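Local atomic coordinates of lectin (Lotus tetragonolobus, PDB entry 2EIG), a protein that probably binds L-fucose-containing carbohydrates, as a seed lectin of the legume family that carries calcium and manganese ions. Residues Arg7-Phe16 against Lys21-Ala29; Tyr76-Phe85 against Gly203-Glu214. All blocks are in the same frame, centred on the assembly; numbering follows the deposited sequence.

Both interactions belong to one legume-lectin beta sandwich, with centres about 18 Å apart. Interaction 2 pairs strands 81-85 and 203-208 inside the seven-stranded sheet and lies beside the metal sites: the side chain of Asp80 lies about 4 Å from the calcium ion and that of Val83 about 8 Å from the manganese ion. Interaction 1 sits at an outer edge, where strand 14-16 of the same sheet and hairpin 21-29, which joins the other sheet, are bridged by apolar side chains; the Arg7 side chain there is about 10 Å from a bound N-acetylglucosamine. The two contacts meet where Leu28 CD2 packs 4.2 Å from Phe204 CD1.

Interaction 1: residues Arg7-Phe16 against Lys21-Ala29; sequences RFKDDGSLIF and KIWTDGRLA
The beta hairpin 21-29 packs Ile22 and Leu28 against Phe8 and Phe16, forming a small apolar cluster at one edge of the protein. Leu28 CB lies over one face of the Phe8 ring, 3.9 Å from its centroid, in a CH-pi contact displaced toward the rim. Ile22 reaches both aromatic residues with one methyl: its CD1 is 3.4 Å from Phe8 CB and 3.5 Å from Phe16 CZ. The other branch, CG2, rests against the Phe8 carbonyl oxygen. Phe16 receives Leu28 differently, with the Leu28 methyl CD1 at the ring edge, 3.7 Å from Phe16 CE1. With Leu28 CG anti to its own backbone N (chi1 170°), the branch leads away from CB, and chi2 then turns CD1 to the edge of Phe16.

In the legume-lectin sandwich this cluster spans two layers: strand 14-16 begins an outermost strand of the seven-stranded sheet, whereas strand 27-29 pairs with strand 214-226 of the other. Loop 7-13 is tied to the hairpin turn by one backbone bond, Phe8 N to Gly26 O, 2.7 Å long and nearly straight at 166°. Gly26 has positive phi, and the Arg7 chain, extended from CG to NE, passes over it, CB against Gly26 O and CD beside Gly26 CA, bringing NH1 to 3.6 Å from Asp25 C. Outside the two segments, the Tyr5 ring meets that of Phe8 and Leu14 touches Trp221 of strand 214-226. Farther round the loop, Asp11 OD2 accepts from both Ser13 N and Ser13 OG, the latter 2.7 Å away, and the backbone bond makes an Asx turn.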
loop_
_atom_site.group_PDB
_atom_site.type_symbol
_atom_site.label_atom_id
_atom_site.label_comp_id
_atom_site.label_asym_id
_atom_site.label_seq_id
_atom_site.Cartn_x
_atom_site.Cartn_y
_atom_site.Cartn_z
ATOM N N ARG A 7 -30.786 -9.417 10.426
ATOM C CA ARG A 7 -30.811 -10.868 10.520
ATOM C C ARG A 7 -31.187 -11.464 9.160
ATOM O O ARG A 7 -31.568 -10.738 8.198
ATOM C CB ARG A 7 -31.774 -11.370 11.593
ATOM C CG ARG A 7 -33.248 -11.074 11.353
ATOM C CD ARG A 7 -33.970 -11.660 12.579
ATOM N NE ARG A 7 -35.430 -11.703 12.513
ATOM C CZ ARG A 7 -36.182 -12.621 13.141
ATOM N NH1 ARG A 7 -35.613 -13.604 13.850
ATOM N NH2 ARG A 7 -37.513 -12.573 13.049
ATOM N N PHE A 8 -31.114 -12.776 9.074
ATOM C CA PHE A 8 -31.366 -13.396 7.787
ATOM C C PHE A 8 -32.746 -13.976 7.631
ATOM O O PHE A 8 -33.212 -14.758 8.458
ATOM C CB PHE A 8 -30.266 -14.396 7.443
ATOM C CG PHE A 8 -28.890 -13.775 7.457
ATOM C CD1 PHE A 8 -28.154 -13.725 8.633
ATOM C CD2 PHE A 8 -28.350 -13.206 6.293
ATOM C CE1 PHE A 8 -26.883 -13.143 8.638
ATOM C CE2 PHE A 8 -27.091 -12.620 6.301
ATOM C CZ PHE A 8 -26.365 -12.603 7.482
ATOM N N LYS A 9 -33.397 -13.562 6.561
ATOM C CA LYS A 9 -34.698 -14.116 6.228
ATOM C C LYS A 9 -34.562 -14.934 4.972
ATOM O O LYS A 9 -33.755 -14.642 4.073
ATOM C CB LYS A 9 -35.750 -13.019 6.033
ATOM C CG LYS A 9 -35.329 -11.654 6.513
ATOM C CD LYS A 9 -36.523 -10.738 6.668
ATOM C CE LYS A 9 -37.403 -11.219 7.820
ATOM N NZ LYS A 9 -36.715 -11.095 9.147
ATOM N N ASP A 10 -35.360 -15.977 4.931
ATOM C CA ASP A 10 -35.409 -16.891 3.814
ATOM C C ASP A 10 -36.153 -16.235 2.616
ATOM O O ASP A 10 -37.254 -16.654 2.252
ATOM C CB ASP A 10 -36.153 -18.134 4.314
ATOM C CG ASP A 10 -36.005 -19.271 3.414
ATOM O OD1 ASP A 10 -35.449 -19.068 2.304
ATOM O OD2 ASP A 10 -36.416 -20.374 3.806
ATOM N N ASP A 11 -35.547 -15.219 2.004
ATOM C CA ASP A 11 -36.328 -14.267 1.215
ATOM C C ASP A 11 -35.851 -14.166 -0.237
ATOM O O ASP A 11 -36.184 -13.196 -0.938
ATOM C CB ASP A 11 -36.409 -12.882 1.926
ATOM C CG ASP A 11 -35.035 -12.232 2.110
ATOM O OD1 ASP A 11 -34.923 -11.240 2.885
ATOM O OD2 ASP A 11 -34.062 -12.745 1.496
ATOM N N GLY A 12 -35.110 -15.182 -0.687
ATOM C CA GLY A 12 -34.545 -15.185 -2.030
ATOM C C GLY A 12 -33.452 -14.165 -2.358
ATOM O O GLY A 12 -33.007 -14.076 -3.490
ATOM N N SER A 13 -33.039 -13.364 -1.387
ATOM C CA SER A 13 -31.970 -12.397 -1.600
ATOM C C SER A 13 -30.590 -13.118 -1.621
ATOM O O SER A 13 -29.666 -12.625 -2.209
ATOM C CB SER A 13 -32.002 -11.313 -0.517
ATOM O OG SER A 13 -31.655 -11.874 0.754
ATOM N N LEU A 14 -30.476 -14.276 -0.977
ATOM C CA LEU A 14 -29.217 -15.052 -0.987
ATOM C C LEU A 14 -29.348 -16.382 -1.734
ATOM O O LEU A 14 -30.451 -16.893 -1.931
ATOM C CB LEU A 14 -28.686 -15.319 0.455
ATOM C CG LEU A 14 -28.419 -14.152 1.413
ATOM C CD1 LEU A 14 -27.921 -14.697 2.806
ATOM C CD2 LEU A 14 -27.392 -13.163 0.853
ATOM N N ILE A 15 -28.196 -16.925 -2.129
ATOM C CA ILE A 15 -28.086 -18.258 -2.671
ATOM C C ILE A 15 -27.363 -19.101 -1.625
ATOM O O ILE A 15 -26.302 -18.708 -1.114
ATOM C CB ILE A 15 -27.279 -18.297 -3.996
ATOM C CG1 ILE A 15 -27.988 -17.460 -5.096
ATOM C CG2 ILE A 15 -27.025 -19.751 -4.438
ATOM C CD1 ILE A 15 -27.048 -17.121 -6.291
ATOM N N PHE A 16 -27.974 -20.219 -1.271
ATOM C CA PHE A 16 -27.367 -21.143 -0.332
ATOM C C PHE A 16 -26.951 -22.395 -1.050
ATOM O O PHE A 16 -27.722 -22.924 -1.855
ATOM C CB PHE A 16 -28.370 -21.510 0.750
ATOM C CG PHE A 16 -28.931 -20.356 1.431
ATOM C CD1 PHE A 16 -28.348 -19.879 2.587
ATOM C CD2 PHE A 16 -30.073 -19.721 0.925
ATOM C CE1 PHE A 16 -28.862 -18.783 3.227
ATOM C CE2 PHE A 16 -30.607 -18.623 1.567
ATOM C CZ PHE A 16 -30.006 -18.158 2.730
ATOM N N LYS A 21 -27.708 -22.715 5.612
ATOM C CA LYS A 21 -29.181 -22.632 5.829
ATOM C C LYS A 21 -29.478 -21.489 6.755
ATOM O O LYS A 21 -28.650 -21.163 7.620
ATOM C CB LYS A 21 -29.741 -23.918 6.465
ATOM C CG LYS A 21 -29.396 -25.258 5.777
ATOM C CD LYS A 21 -30.168 -25.418 4.489
ATOM C CE LYS A 21 -29.825 -26.682 3.746
ATOM N NZ LYS A 21 -30.517 -26.514 2.446
ATOM N N ILE A 22 -30.641 -20.848 6.590
ATOM C CA ILE A 22 -31.138 -19.963 7.659
ATOM C C ILE A 22 -31.465 -20.906 8.827
ATOM O O ILE A 22 -32.094 -21.945 8.606
ATOM C CB ILE A 22 -32.398 -19.120 7.234
ATOM C CG1 ILE A 22 -32.126 -18.289 5.970
ATOM C CG2 ILE A 22 -32.864 -18.197 8.377
ATOM C CD1 ILE A 22 -30.867 -17.451 6.034
ATOM N N TRP A 23 -30.979 -20.598 10.030
ATOM C CA TRP A 23 -31.227 -21.427 11.233
ATOM C C TRP A 23 -31.938 -20.579 12.307
ATOM O O TRP A 23 -32.366 -19.459 12.021
ATOM C CB TRP A 23 -29.949 -22.204 11.688
ATOM C CG TRP A 23 -29.472 -22.194 13.169
ATOM C CD1 TRP A 23 -29.105 -21.084 13.920
ATOM C CD2 TRP A 23 -29.192 -23.338 14.015
ATOM N NE1 TRP A 23 -28.658 -21.463 15.180
ATOM C CE2 TRP A 23 -28.708 -22.831 15.273
ATOM C CE3 TRP A 23 -29.324 -24.723 13.851
ATOM C CZ2 TRP A 23 -28.370 -23.667 16.350
ATOM C CZ3 TRP A 23 -28.986 -25.562 14.934
ATOM C CH2 TRP A 23 -28.502 -25.028 16.160
ATOM N N THR A 24 -32.114 -21.127 13.506
ATOM C CA THR A 24 -32.865 -20.441 14.576
ATOM C C THR A 24 -32.539 -18.962 14.730
ATOM O O THR A 24 -31.362 -18.556 14.655
ATOM C CB THR A 24 -32.609 -21.068 15.958
ATOM O OG1 THR A 24 -32.227 -22.446 15.811
ATOM C CG2 THR A 24 -33.858 -20.919 16.846
ATOM N N ASP A 25 -33.593 -18.176 14.962
ATOM C CA ASP A 25 -33.478 -16.755 15.319
ATOM C C ASP A 25 -32.882 -15.932 14.172
ATOM O O ASP A 25 -32.103 -15.015 14.443
ATOM C CB ASP A 25 -32.553 -16.541 16.538
ATOM C CG ASP A 25 -33.126 -17.060 17.849
ATOM O OD1 ASP A 25 -34.347 -17.291 17.919
ATOM O OD2 ASP A 25 -32.319 -17.201 18.817
ATOM N N GLY A 26 -33.209 -16.282 12.930
ATOM C CA GLY A 26 -32.719 -15.552 11.767
ATOM C C GLY A 26 -31.204 -15.551 11.555
ATOM O O GLY A 26 -30.659 -14.594 11.035
ATOM N N ARG A 27 -30.511 -16.612 11.959
ATOM C CA ARG A 27 -29.056 -16.605 11.787
ATOM C C ARG A 27 -28.625 -17.434 10.578
ATOM O O ARG A 27 -29.355 -18.313 10.134
ATOM C CB ARG A 27 -28.306 -16.865 13.114
ATOM C CG ARG A 27 -27.980 -18.268 13.492
ATOM C CD ARG A 27 -27.913 -18.310 15.041
ATOM N NE ARG A 27 -26.779 -19.076 15.589
ATOM C CZ ARG A 27 -26.372 -19.032 16.868
ATOM N NH1 ARG A 27 -25.316 -19.758 17.270
ATOM N NH2 ARG A 27 -27.012 -18.261 17.756
ATOM N N LEU A 28 -27.487 -17.084 9.991
ATOM C CA LEU A 28 -26.978 -17.806 8.858
ATOM C C LEU A 28 -25.981 -18.874 9.331
ATOM O O LEU A 28 -24.884 -18.557 9.793
ATOM C CB LEU A 28 -26.355 -16.833 7.840
ATOM C CG LEU A 28 -25.566 -17.511 6.698
ATOM C CD1 LEU A 28 -26.380 -18.589 5.916
ATOM C CD2 LEU A 28 -25.070 -16.388 5.780
ATOM N N ALA A 29 -26.382 -20.141 9.233
ATOM C CA ALA A 29 -25.575 -21.215 9.792
ATOM C C ALA A 29 -24.792 -21.939 8.696
ATOM O O ALA A 29 -25.344 -22.360 7.678
ATOM C CB ALA A 29 -26.393 -22.156 10.551
#

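Interaction 2: residues Tyr76-Phe85 against Gly203-Glu214; sequences YPPTDGVVFF and GFSATTWNPERE
Tyr76 and Arg213 stack at the loop end of an antiparallel strand pair in the seven-stranded sheet of the legume-lectin sandwich. Tyr76 CB begins the contact 3.4 Å from Pro211 O. Its CG stands anti to the carbonyl carbon (chi1 -60°), which lays the ring along the Arg213 side chain. CD2 touches Pro211 O and CB, while CD1 takes the closest approach to the arginine, 3.2 Å from NE. Farther out, CE1 lies against Arg213 CZ, and Tyr76 CZ is 3.5 Å from NH2. The phenol OH ends 3.8 Å from that same NH2. Ring and guanidinium planes differ by 21°, a cation-pi stack. The guanidinium is held against turning by NE, which donates to Pro211 O over 2.9 Å, and by NH1, which donates to Pro34 O.

Along the strands, Gly81-Thr207, Val83-Ser205 and Phe85-Gly203 are the hydrogen-bonded pairs; Val83 and Ser205 bond both ways, while the return bond from Gly203 N to Phe85 O is weak. Asp80 and Gly81 both face Thr207, a classic beta bulge, in which Asp80 N donates to Thr207 O at 2.8 Å. Val82, Phe84, Phe204 and Ala206 turn toward the other sheet; there the edge of Phe84 meets the face of Phe204, centroids 5.9 Å apart, and Phe66 touches both rings.

The Thr79-Asp80 peptide is cis, a feature characteristic of legume lectins, and in relatives the equivalent aspartate binds the sugar beside the calcium site, a role consistent with Asp80's position here. Asp80 OD2 is gripped from above its carboxylate plane, 71° out of it, by Thr79 OG1, which donates across 2.6 Å.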
loop_
_atom_site.group_PDB
_atom_site.type_symbol
_atom_site.label_atom_id
_atom_site.label_comp_id
_atom_site.label_asym_id
_atom_site.label_seq_id
_atom_site.Cartn_x
_atom_site.Cartn_y
_atom_site.Cartn_z
ATOM N N TYR A 76 -15.123 -31.886 19.957
ATOM C CA TYR A 76 -14.282 -31.961 18.760
ATOM C C TYR A 76 -13.340 -30.760 18.681
ATOM O O TYR A 76 -13.691 -29.639 19.110
ATOM C CB TYR A 76 -15.101 -32.049 17.479
ATOM C CG TYR A 76 -16.026 -33.231 17.340
ATOM C CD1 TYR A 76 -17.417 -33.041 17.336
ATOM C CD2 TYR A 76 -15.540 -34.518 17.155
ATOM C CE1 TYR A 76 -18.293 -34.101 17.186
ATOM C CE2 TYR A 76 -16.426 -35.609 17.026
ATOM C CZ TYR A 76 -17.801 -35.387 17.024
ATOM O OH TYR A 76 -18.691 -36.438 16.861
ATOM N N PRO A 77 -12.129 -30.978 18.122
ATOM C CA PRO A 77 -11.298 -29.788 17.935
ATOM C C PRO A 77 -11.879 -28.900 16.773
ATOM O O PRO A 77 -12.596 -29.399 15.913
ATOM C CB PRO A 77 -9.891 -30.368 17.656
ATOM C CG PRO A 77 -10.110 -31.746 17.124
ATOM C CD PRO A 77 -11.497 -32.213 17.610
ATOM N N PRO A 78 -11.640 -27.579 16.811
ATOM C CA PRO A 78 -12.272 -26.766 15.754
ATOM C C PRO A 78 -11.635 -26.906 14.365
ATOM O O PRO A 78 -10.382 -26.986 14.230
ATOM C CB PRO A 78 -12.093 -25.325 16.231
ATOM C CG PRO A 78 -11.079 -25.348 17.294
ATOM C CD PRO A 78 -10.821 -26.777 17.733
ATOM N N THR A 79 -12.503 -26.899 13.353
ATOM C CA THR A 79 -12.149 -26.680 11.955
ATOM C C THR A 79 -13.429 -26.386 11.197
ATOM O O THR A 79 -14.488 -26.674 11.702
ATOM C CB THR A 79 -11.371 -27.845 11.275
ATOM O OG1 THR A 79 -12.232 -28.797 10.652
ATOM C CG2 THR A 79 -10.452 -28.519 12.214
ATOM N N ASP A 80 -13.335 -25.756 10.021
ATOM C CA ASP A 80 -12.055 -25.290 9.480
ATOM C C ASP A 80 -11.998 -23.788 9.375
ATOM O O ASP A 80 -10.954 -23.199 9.393
ATOM C CB ASP A 80 -11.830 -25.916 8.101
ATOM C CG ASP A 80 -11.000 -27.183 8.173
ATOM O OD1 ASP A 80 -9.770 -27.014 8.203
ATOM O OD2 ASP A 80 -11.590 -28.304 8.203
ATOM N N GLY A 81 -13.134 -23.163 9.172
ATOM C CA GLY A 81 -13.166 -21.726 9.214
ATOM C C GLY A 81 -14.321 -21.270 8.397
ATOM O O GLY A 81 -15.011 -22.092 7.819
ATOM N N VAL A 82 -14.520 -19.961 8.391
ATOM C CA VAL A 82 -15.499 -19.320 7.540
ATOM C C VAL A 82 -14.765 -18.139 6.874
ATOM O O VAL A 82 -13.912 -17.483 7.481
ATOM C CB VAL A 82 -16.791 -18.869 8.339
ATOM C CG1 VAL A 82 -16.439 -18.000 9.574
ATOM C CG2 VAL A 82 -17.812 -18.104 7.412
ATOM N N VAL A 83 -15.074 -17.910 5.606
ATOM C CA VAL A 83 -14.512 -16.781 4.888
ATOM C C VAL A 83 -15.564 -15.877 4.311
ATOM O O VAL A 83 -16.610 -16.352 3.949
ATOM C CB VAL A 83 -13.516 -17.257 3.798
ATOM C CG1 VAL A 83 -12.675 -18.427 4.381
ATOM C CG2 VAL A 83 -14.232 -17.641 2.482
ATOM N N PHE A 84 -15.269 -14.581 4.263
ATOM C CA PHE A 84 -15.883 -13.685 3.337
ATOM C C PHE A 84 -15.057 -13.681 2.030
ATOM O O PHE A 84 -13.830 -13.545 2.056
ATOM C CB PHE A 84 -15.973 -12.241 3.874
ATOM C CG PHE A 84 -16.519 -11.276 2.842
ATOM C CD1 PHE A 84 -17.903 -11.200 2.600
ATOM C CD2 PHE A 84 -15.663 -10.528 2.049
ATOM C CE1 PHE A 84 -18.402 -10.355 1.632
ATOM C CE2 PHE A 84 -16.139 -9.675 1.085
ATOM C CZ PHE A 84 -17.519 -9.563 0.875
ATOM N N PHE A 85 -15.729 -13.838 0.911
ATOM C CA PHE A 85 -15.067 -13.962 -0.370
ATOM C C PHE A 85 -15.824 -13.359 -1.572
ATOM O O PHE A 85 -17.071 -13.278 -1.597
ATOM C CB PHE A 85 -14.603 -15.417 -0.676
ATOM C CG PHE A 85 -15.685 -16.368 -1.210
ATOM C CD1 PHE A 85 -15.555 -16.919 -2.462
ATOM C CD2 PHE A 85 -16.757 -16.794 -0.409
ATOM C CE1 PHE A 85 -16.485 -17.860 -2.972
ATOM C CE2 PHE A 85 -17.729 -17.719 -0.919
ATOM C CZ PHE A 85 -17.575 -18.267 -2.184
ATOM N N GLY A 203 -20.057 -13.085 -0.607
ATOM C CA GLY A 203 -20.650 -13.965 0.346
ATOM C C GLY A 203 -19.643 -14.730 1.166
ATOM O O GLY A 203 -18.509 -14.308 1.400
ATOM N N PHE A 204 -20.097 -15.870 1.653
ATOM C CA PHE A 204 -19.342 -16.607 2.646
ATOM C C PHE A 204 -19.196 -18.033 2.222
ATOM O O PHE A 204 -20.064 -18.582 1.556
ATOM C CB PHE A 204 -20.060 -16.575 4.002
ATOM C CG PHE A 204 -20.322 -15.199 4.502
ATOM C CD1 PHE A 204 -21.562 -14.583 4.253
ATOM C CD2 PHE A 204 -19.337 -14.500 5.235
ATOM C CE1 PHE A 204 -21.805 -13.298 4.725
ATOM C CE2 PHE A 204 -19.595 -13.193 5.710
ATOM C CZ PHE A 204 -20.846 -12.608 5.448
ATOM N N SER A 205 -18.078 -18.619 2.628
ATOM C CA SER A 205 -17.856 -20.014 2.487
ATOM C C SER A 205 -17.327 -20.522 3.810
ATOM O O SER A 205 -16.531 -19.850 4.477
ATOM C CB SER A 205 -16.829 -20.270 1.373
ATOM O OG SER A 205 -16.563 -21.633 1.308
ATOM N N ALA A 206 -17.752 -21.720 4.174
ATOM C CA ALA A 206 -17.329 -22.327 5.432
ATOM C C ALA A 206 -17.264 -23.825 5.296
ATOM O O ALA A 206 -18.022 -24.401 4.555
ATOM C CB ALA A 206 -18.290 -21.932 6.551
ATOM N N THR A 207 -16.330 -24.468 5.994
ATOM C CA THR A 207 -16.200 -25.898 5.942
ATOM C C THR A 207 -15.920 -26.410 7.347
ATOM O O THR A 207 -15.465 -25.686 8.213
ATOM C CB THR A 207 -14.983 -26.381 5.081
ATOM O OG1 THR A 207 -13.821 -25.651 5.507
ATOM C CG2 THR A 207 -15.241 -26.187 3.605
ATOM N N THR A 208 -16.211 -27.685 7.531
ATOM C CA THR A 208 -15.887 -28.408 8.751
ATOM C C THR A 208 -15.386 -29.755 8.222
ATOM O O THR A 208 -15.537 -30.092 7.057
ATOM C CB THR A 208 -17.112 -28.613 9.646
ATOM O OG1 THR A 208 -18.109 -29.317 8.903
ATOM C CG2 THR A 208 -17.693 -27.254 10.152
ATOM N N TRP A 209 -14.773 -30.505 9.101
ATOM C CA TRP A 209 -14.071 -31.689 8.687
ATOM C C TRP A 209 -14.664 -32.871 9.493
ATOM O O TRP A 209 -15.861 -32.879 9.831
ATOM C CB TRP A 209 -12.559 -31.476 8.897
ATOM C CG TRP A 209 -11.690 -32.492 8.279
ATOM C CD1 TRP A 209 -10.783 -33.289 8.918
ATOM C CD2 TRP A 209 -11.646 -32.860 6.897
ATOM N NE1 TRP A 209 -10.193 -34.134 8.030
ATOM C CE2 TRP A 209 -10.694 -33.892 6.776
ATOM C CE3 TRP A 209 -12.304 -32.399 5.742
ATOM C CZ2 TRP A 209 -10.349 -34.468 5.531
ATOM C CZ3 TRP A 209 -12.014 -33.015 4.511
ATOM C CH2 TRP A 209 -11.031 -34.027 4.418
ATOM N N ASN A 210 -13.839 -33.866 9.777
ATOM C CA ASN A 210 -14.272 -34.999 10.556
ATOM C C ASN A 210 -12.983 -35.663 10.989
ATOM O O ASN A 210 -12.243 -36.132 10.131
ATOM C CB ASN A 210 -15.135 -35.945 9.703
ATOM C CG ASN A 210 -15.802 -37.043 10.521
ATOM O OD1 ASN A 210 -16.765 -37.675 10.060
ATOM N ND2 ASN A 210 -15.311 -37.271 11.740
ATOM N N PRO A 211 -12.706 -35.698 12.310
ATOM C CA PRO A 211 -13.549 -35.201 13.445
ATOM C C PRO A 211 -13.696 -33.690 13.652
ATOM O O PRO A 211 -14.592 -33.279 14.366
ATOM C CB PRO A 211 -12.816 -35.746 14.670
ATOM C CG PRO A 211 -11.350 -35.857 14.212
ATOM C CD PRO A 211 -11.466 -36.338 12.794
ATOM N N GLU A 212 -12.789 -32.879 13.103
ATOM C CA GLU A 212 -12.662 -31.482 13.497
ATOM C C GLU A 212 -13.860 -30.715 12.925
ATOM O O GLU A 212 -14.244 -30.929 11.804
ATOM C CB GLU A 212 -11.359 -30.875 12.944
ATOM C CG GLU A 212 -10.017 -31.266 13.605
ATOM C CD GLU A 212 -9.396 -32.459 12.993
ATOM O OE1 GLU A 212 -10.083 -33.215 12.284
ATOM O OE2 GLU A 212 -8.187 -32.644 13.218
ATOM N N ARG A 213 -14.420 -29.792 13.677
ATOM C CA ARG A 213 -15.627 -29.105 13.217
ATOM C C ARG A 213 -15.967 -28.031 14.196
ATOM O O ARG A 213 -15.469 -28.008 15.314
ATOM C CB ARG A 213 -16.789 -30.073 13.092
ATOM C CG ARG A 213 -17.273 -30.608 14.465
ATOM C CD ARG A 213 -18.197 -31.730 14.201
ATOM N NE ARG A 213 -17.445 -32.975 14.089
ATOM C CZ ARG A 213 -17.957 -34.099 13.601
ATOM N NH1 ARG A 213 -19.191 -34.071 13.117
ATOM N NH2 ARG A 213 -17.231 -35.225 13.570
ATOM N N GLU A 214 -16.801 -27.112 13.755
ATOM C CA GLU A 214 -17.309 -26.058 14.603
ATOM C C GLU A 214 -18.549 -25.464 13.901
ATOM O O GLU A 214 -18.759 -25.699 12.709
ATOM C CB GLU A 214 -16.245 -24.972 14.837
ATOM C CG GLU A 214 -15.820 -24.332 13.551
ATOM C CD GLU A 214 -14.666 -23.365 13.666
ATOM O OE1 GLU A 214 -14.332 -22.910 14.802
ATOM O OE2 GLU A 214 -14.117 -23.037 12.575
HETATM O O HOH W 1 -15.474 -27.935 17.944
#